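Local coordinates for protein Niban 2 (Homo sapiens, PDB 7CTP) that may suppress apoptosis and promote melanoma cell invasion, and has cadherin-binding and transcription coactivator activities, at residues A[36-48]-A[301-315]. Residues are numbered along the deposited sequence; the frame is centred on the assembly and turned at random.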
loop_
_atom_site.group_PDB
_atom_site.type_symbol
_atom_site.label_atom_id
_atom_site.label_comp_id
_atom_site.label_asym_id
_atom_site.label_seq_id
_atom_site.Cartn_x
_atom_site.Cartn_y
_atom_site.Cartn_z
ATOM N N GLY A 36 -3.557 10.738 19.509
ATOM C CA GLY A 36 -4.683 11.540 19.952
ATOM C C GLY A 36 -5.156 12.534 18.908
ATOM O O GLY A 36 -6.330 12.918 18.899
ATOM N N VAL A 37 -4.252 12.976 18.035
ATOM C CA VAL A 37 -4.644 13.870 16.951
ATOM C C VAL A 37 -5.511 13.118 15.950
ATOM O O VAL A 37 -6.563 13.603 15.520
ATOM C CB VAL A 37 -3.397 14.477 16.276
ATOM C CG1 VAL A 37 -3.795 15.290 15.034
ATOM C CG2 VAL A 37 -2.589 15.334 17.260
ATOM N N ALA A 38 -5.083 11.908 15.576
ATOM C CA ALA A 38 -5.883 11.077 14.683
ATOM C C ALA A 38 -7.247 10.774 15.285
ATOM O O ALA A 38 -8.260 10.757 14.570
ATOM C CB ALA A 38 -5.143 9.777 14.368
ATOM N N LEU A 39 -7.285 10.510 16.596
ATOM C CA LEU A 39 -8.551 10.249 17.277
ATOM C C LEU A 39 -9.454 11.474 17.229
ATOM O O LEU A 39 -10.646 11.371 16.909
ATOM C CB LEU A 39 -8.288 9.832 18.724
ATOM C CG LEU A 39 -9.524 9.532 19.583
ATOM C CD1 LEU A 39 -10.262 8.320 19.039
ATOM C CD2 LEU A 39 -9.094 9.293 21.028
ATOM N N PHE A 40 -8.900 12.646 17.538
ATOM C CA PHE A 40 -9.699 13.868 17.483
ATOM C C PHE A 40 -10.251 14.112 16.081
ATOM O O PHE A 40 -11.426 14.466 15.917
ATOM C CB PHE A 40 -8.874 15.070 17.935
ATOM C CG PHE A 40 -9.588 16.370 17.740
ATOM C CD1 PHE A 40 -10.557 16.776 18.640
ATOM C CD2 PHE A 40 -9.325 17.165 16.633
ATOM C CE1 PHE A 40 -11.236 17.966 18.454
ATOM C CE2 PHE A 40 -10.005 18.357 16.445
ATOM C CZ PHE A 40 -10.957 18.758 17.364
ATOM N N ASN A 41 -9.413 13.953 15.051
ATOM C CA ASN A 41 -9.878 14.236 13.690
ATOM C C ASN A 41 -10.998 13.289 13.279
ATOM O O ASN A 41 -11.969 13.699 12.625
ATOM C CB ASN A 41 -8.720 14.148 12.695
ATOM C CG ASN A 41 -7.715 15.273 12.864
ATOM O OD1 ASN A 41 -8.054 16.366 13.323
ATOM N ND2 ASN A 41 -6.470 15.011 12.478
ATOM N N SER A 42 -10.881 12.015 13.651
ATOM C CA SER A 42 -11.905 11.043 13.295
ATOM C C SER A 42 -13.191 11.341 14.045
ATOM O O SER A 42 -14.283 11.334 13.462
ATOM C CB SER A 42 -11.419 9.622 13.587
ATOM O OG SER A 42 -12.442 8.660 13.345
ATOM N N MET A 43 -13.078 11.636 15.341
ATOM C CA MET A 43 -14.277 11.939 16.115
ATOM C C MET A 43 -14.928 13.230 15.649
ATOM O O MET A 43 -16.160 13.338 15.648
ATOM C CB MET A 43 -13.947 12.013 17.600
ATOM C CG MET A 43 -13.646 10.662 18.177
ATOM S SD MET A 43 -13.419 10.775 19.950
ATOM C CE MET A 43 -15.103 11.149 20.484
ATOM N N ARG A 44 -14.129 14.215 15.239
ATOM C CA ARG A 44 -14.729 15.450 14.750
ATOM C C ARG A 44 -15.545 15.187 13.491
ATOM O O ARG A 44 -16.655 15.714 13.340
ATOM C CB ARG A 44 -13.664 16.511 14.499
ATOM C CG ARG A 44 -14.254 17.887 14.205
ATOM C CD ARG A 44 -13.167 18.910 13.976
ATOM N NE ARG A 44 -13.709 20.207 13.588
ATOM C CZ ARG A 44 -12.961 21.235 13.203
ATOM N NH1 ARG A 44 -11.642 21.110 13.156
ATOM N NH2 ARG A 44 -13.529 22.388 12.868
ATOM N N HIS A 45 -15.024 14.341 12.593
ATOM C CA HIS A 45 -15.754 14.001 11.374
ATOM C C HIS A 45 -17.075 13.314 11.699
ATOM O O HIS A 45 -18.120 13.653 11.132
ATOM C CB HIS A 45 -14.895 13.111 10.472
ATOM C CG HIS A 45 -13.897 13.866 9.652
ATOM N ND1 HIS A 45 -14.223 15.002 8.941
ATOM C CD2 HIS A 45 -12.579 13.648 9.431
ATOM C CE1 HIS A 45 -13.148 15.452 8.318
ATOM N NE2 HIS A 45 -12.137 14.648 8.598
ATOM N N GLU A 46 -17.049 12.346 12.619
ATOM C CA GLU A 46 -18.262 11.608 12.956
ATOM C C GLU A 46 -19.284 12.516 13.629
ATOM O O GLU A 46 -20.456 12.551 13.233
ATOM C CB GLU A 46 -17.923 10.417 13.854
ATOM C CG GLU A 46 -17.094 9.346 13.158
ATOM C CD GLU A 46 -16.576 8.282 14.109
ATOM O OE1 GLU A 46 -16.143 8.634 15.225
ATOM O OE2 GLU A 46 -16.593 7.091 13.735
ATOM N N ILE A 47 -18.841 13.285 14.625
ATOM C CA ILE A 47 -19.756 14.083 15.436
ATOM C C ILE A 47 -20.350 15.225 14.621
ATOM O O ILE A 47 -21.537 15.559 14.763
ATOM C CB ILE A 47 -19.027 14.592 16.693
ATOM C CG1 ILE A 47 -18.821 13.447 17.687
ATOM C CG2 ILE A 47 -19.792 15.741 17.336
ATOM C CD1 ILE A 47 -17.852 13.774 18.800
ATOM N N GLU A 48 -19.546 15.841 13.760
ATOM C CA GLU A 48 -20.043 16.906 12.901
ATOM C C GLU A 48 -20.693 16.379 11.629
ATOM O O GLU A 48 -21.288 17.165 10.883
ATOM C CB GLU A 48 -18.904 17.872 12.554
ATOM C CG GLU A 48 -18.408 18.681 13.761
ATOM C CD GLU A 48 -17.411 19.770 13.400
ATOM O OE1 GLU A 48 -17.276 20.731 14.187
ATOM O OE2 GLU A 48 -16.759 19.666 12.343
ATOM N N GLN A 301 -11.523 9.791 24.356
ATOM C CA GLN A 301 -12.793 10.029 23.675
ATOM C C GLN A 301 -13.715 10.900 24.519
ATOM O O GLN A 301 -14.382 11.802 23.999
ATOM C CB GLN A 301 -13.467 8.697 23.332
ATOM C CG GLN A 301 -12.677 7.881 22.307
ATOM C CD GLN A 301 -13.224 6.482 22.112
ATOM O OE1 GLN A 301 -12.616 5.664 21.422
ATOM N NE2 GLN A 301 -14.376 6.203 22.710
ATOM N N ALA A 302 -13.743 10.662 25.831
ATOM C CA ALA A 302 -14.624 11.436 26.697
ATOM C C ALA A 302 -14.222 12.905 26.711
ATOM O O ALA A 302 -15.087 13.793 26.666
ATOM C CB ALA A 302 -14.614 10.861 28.110
ATOM N N VAL A 303 -12.915 13.182 26.759
ATOM C CA VAL A 303 -12.454 14.569 26.761
ATOM C C VAL A 303 -12.761 15.235 25.422
ATOM O O VAL A 303 -13.229 16.380 25.373
ATOM C CB VAL A 303 -10.956 14.643 27.103
ATOM C CG1 VAL A 303 -10.451 16.065 26.924
ATOM C CG2 VAL A 303 -10.705 14.140 28.539
ATOM N N ILE A 304 -12.500 14.526 24.316
ATOM C CA ILE A 304 -12.774 15.076 22.984
ATOM C C ILE A 304 -14.257 15.394 22.821
ATOM O O ILE A 304 -14.630 16.453 22.296
ATOM C CB ILE A 304 -12.299 14.102 21.890
ATOM C CG1 ILE A 304 -10.772 14.075 21.824
ATOM C CG2 ILE A 304 -12.917 14.471 20.532
ATOM C CD1 ILE A 304 -10.208 12.825 21.134
ATOM N N ARG A 305 -15.124 14.470 23.245
ATOM C CA ARG A 305 -16.560 14.665 23.072
ATOM C C ARG A 305 -17.052 15.836 23.910
ATOM O O ARG A 305 -17.856 16.649 23.441
ATOM C CB ARG A 305 -17.310 13.380 23.441
ATOM C CG ARG A 305 -18.636 13.196 22.723
ATOM C CD ARG A 305 -19.334 11.918 23.200
ATOM N NE ARG A 305 -18.560 10.702 22.938
ATOM C CZ ARG A 305 -18.481 10.098 21.754
ATOM N NH1 ARG A 305 -17.776 8.983 21.622
ATOM N NH2 ARG A 305 -19.110 10.606 20.698
ATOM N N THR A 306 -16.562 15.941 25.146
ATOM C CA THR A 306 -16.986 17.014 26.041
ATOM C C THR A 306 -16.444 18.369 25.593
ATOM O O THR A 306 -17.170 19.375 25.591
ATOM C CB THR A 306 -16.523 16.710 27.465
ATOM O OG1 THR A 306 -17.094 15.468 27.891
ATOM C CG2 THR A 306 -16.952 17.815 28.419
ATOM N N ASP A 307 -15.166 18.419 25.223
ATOM C CA ASP A 307 -14.464 19.674 25.001
ATOM C C ASP A 307 -14.298 20.020 23.529
ATOM O O ASP A 307 -13.553 20.950 23.213
ATOM C CB ASP A 307 -13.091 19.638 25.673
ATOM C CG ASP A 307 -13.181 19.675 27.187
ATOM O OD1 ASP A 307 -14.216 20.149 27.707
ATOM O OD2 ASP A 307 -12.222 19.226 27.851
ATOM N N MET A 308 -14.994 19.306 22.639
ATOM C CA MET A 308 -14.883 19.469 21.193
ATOM C C MET A 308 -14.797 20.925 20.743
ATOM O O MET A 308 -13.857 21.317 20.043
ATOM C CB MET A 308 -16.077 18.778 20.529
ATOM C CG MET A 308 -16.151 18.962 19.028
ATOM S SD MET A 308 -14.772 18.169 18.177
ATOM C CE MET A 308 -15.190 16.436 18.404
ATOM N N ASP A 309 -15.769 21.745 21.145
ATOM C CA ASP A 309 -15.809 23.122 20.658
ATOM C C ASP A 309 -14.611 23.929 21.147
ATOM O O ASP A 309 -14.098 24.791 20.423
ATOM C CB ASP A 309 -17.116 23.790 21.084
ATOM C CG ASP A 309 -18.322 23.193 20.398
ATOM O OD1 ASP A 309 -18.143 22.498 19.374
ATOM O OD2 ASP A 309 -19.451 23.427 20.877
ATOM N N GLN A 310 -14.151 23.667 22.369
ATOM C CA GLN A 310 -13.008 24.396 22.907
ATOM C C GLN A 310 -11.709 23.951 22.240
ATOM O O GLN A 310 -10.796 24.762 22.030
ATOM C CB GLN A 310 -12.937 24.206 24.421
ATOM C CG GLN A 310 -14.078 24.886 25.198
ATOM C CD GLN A 310 -15.469 24.401 24.787
ATOM O OE1 GLN A 310 -15.772 23.202 24.827
ATOM N NE2 GLN A 310 -16.323 25.338 24.373
ATOM N N ILE A 311 -11.604 22.659 21.913
ATOM C CA ILE A 311 -10.432 22.178 21.179
ATOM C C ILE A 311 -10.374 22.818 19.795
ATOM O O ILE A 311 -9.313 23.279 19.352
ATOM C CB ILE A 311 -10.442 20.639 21.096
ATOM C CG1 ILE A 311 -10.367 20.030 22.501
ATOM C CG2 ILE A 311 -9.259 20.141 20.252
ATOM C CD1 ILE A 311 -10.526 18.520 22.525
ATOM N N ILE A 312 -11.516 22.891 19.106
ATOM C CA ILE A 312 -11.554 23.522 17.786
ATOM C C ILE A 312 -11.123 24.981 17.879
ATOM O O ILE A 312 -10.346 25.477 17.053
ATOM C CB ILE A 312 -12.959 23.391 17.172
ATOM C CG1 ILE A 312 -13.296 21.922 16.894
ATOM C CG2 ILE A 312 -13.058 24.219 15.887
ATOM C CD1 ILE A 312 -14.762 21.696 16.580
ATOM N N THR A 313 -11.632 25.691 18.890
ATOM C CA THR A 313 -11.271 27.091 19.094
ATOM C C THR A 313 -9.777 27.249 19.335
ATOM O O THR A 313 -9.128 28.145 18.777
ATOM C CB THR A 313 -12.064 27.645 20.275
ATOM O OG1 THR A 313 -13.451 27.668 19.922
ATOM C CG2 THR A 313 -11.585 29.036 20.644
ATOM N N SER A 314 -9.212 26.378 20.171
ATOM C CA SER A 314 -7.788 26.456 20.471
ATOM C C SER A 314 -6.960 26.132 19.234
ATOM O O SER A 314 -5.953 26.795 18.956
ATOM C CB SER A 314 -7.448 25.518 21.628
ATOM O OG SER A 314 -6.086 25.133 21.609
ATOM N N LYS A 315 -7.387 25.122 18.469
ATOM C CA LYS A 315 -6.707 24.771 17.224
ATOM C C LYS A 315 -6.715 25.949 16.249
ATOM O O LYS A 315 -5.684 26.282 15.647
ATOM C CB LYS A 315 -7.364 23.530 16.608
ATOM C CG LYS A 315 -6.476 22.746 15.628
ATOM C CD LYS A 315 -7.083 21.379 15.233
ATOM C CE LYS A 315 -6.959 20.314 16.343
ATOM N NZ LYS A 315 -5.971 19.203 16.038
#
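Phe40, with CG anti to its amide nitrogen (chi1 173°), and Met308, whose chain leaves its backbone the same way but then folds back at chi2 and chi3, meet where two long helices interlock knobs-into-holes. Segments 36-48 and 301-315 belong to helices 10-48 and 260-337 of the helical part of Niban 2, not its PH-domain sheet; the segment axes cross at -56° and approach to 10.3 Å. Phe40 is one knob, seated among Ile304, Met308, Ile311 and Lys315. Ile311 CG2 lies over one ring face in a CH-pi contact, 3.9 Å from the Phe40 ring centroid, while Ile312 CG1 approaches the ring edge in its plane. Met308 SD adds a Met-aromatic contact, oblique to the ring and 3.6 Å from Phe40 CE1. Cutting Phe40 back to an alanine is likely to leave Ile311 CG2 and Met308 SD without their aromatic partner and open a gap between the helices.

Met308 is the reciprocal knob, among Phe40, Met43, Arg44 and Ile47; its CE comes within 3.8 Å of Ile47 CD1. Its helix is kinked here: the amides of Asp309 and Gln310 lack bonds to the preceding turn. Lys315 passes its CE 3.6 Å from Phe40 CE2 and hydrogen-bonds through NZ to the carbonyl oxygen of Phe529, a loop residue also touched by the Ile304 side chain.

Nearer the start of 301-315, Met43 lays CE over one face of the Arg305 guanidinium, whose NH1 hydrogen-bonds a glycerol, probably from the crystallisation liquor. No hydrogen bond links the segments. Arg44 NE forms a salt bridge to Glu48 OE2 within its helix, its N-H bond weak at 3.3 Å and 140°, and Ile312 covers one face of the Arg44 guanidinium, with CD1 3.5 Å from Arg44 NE.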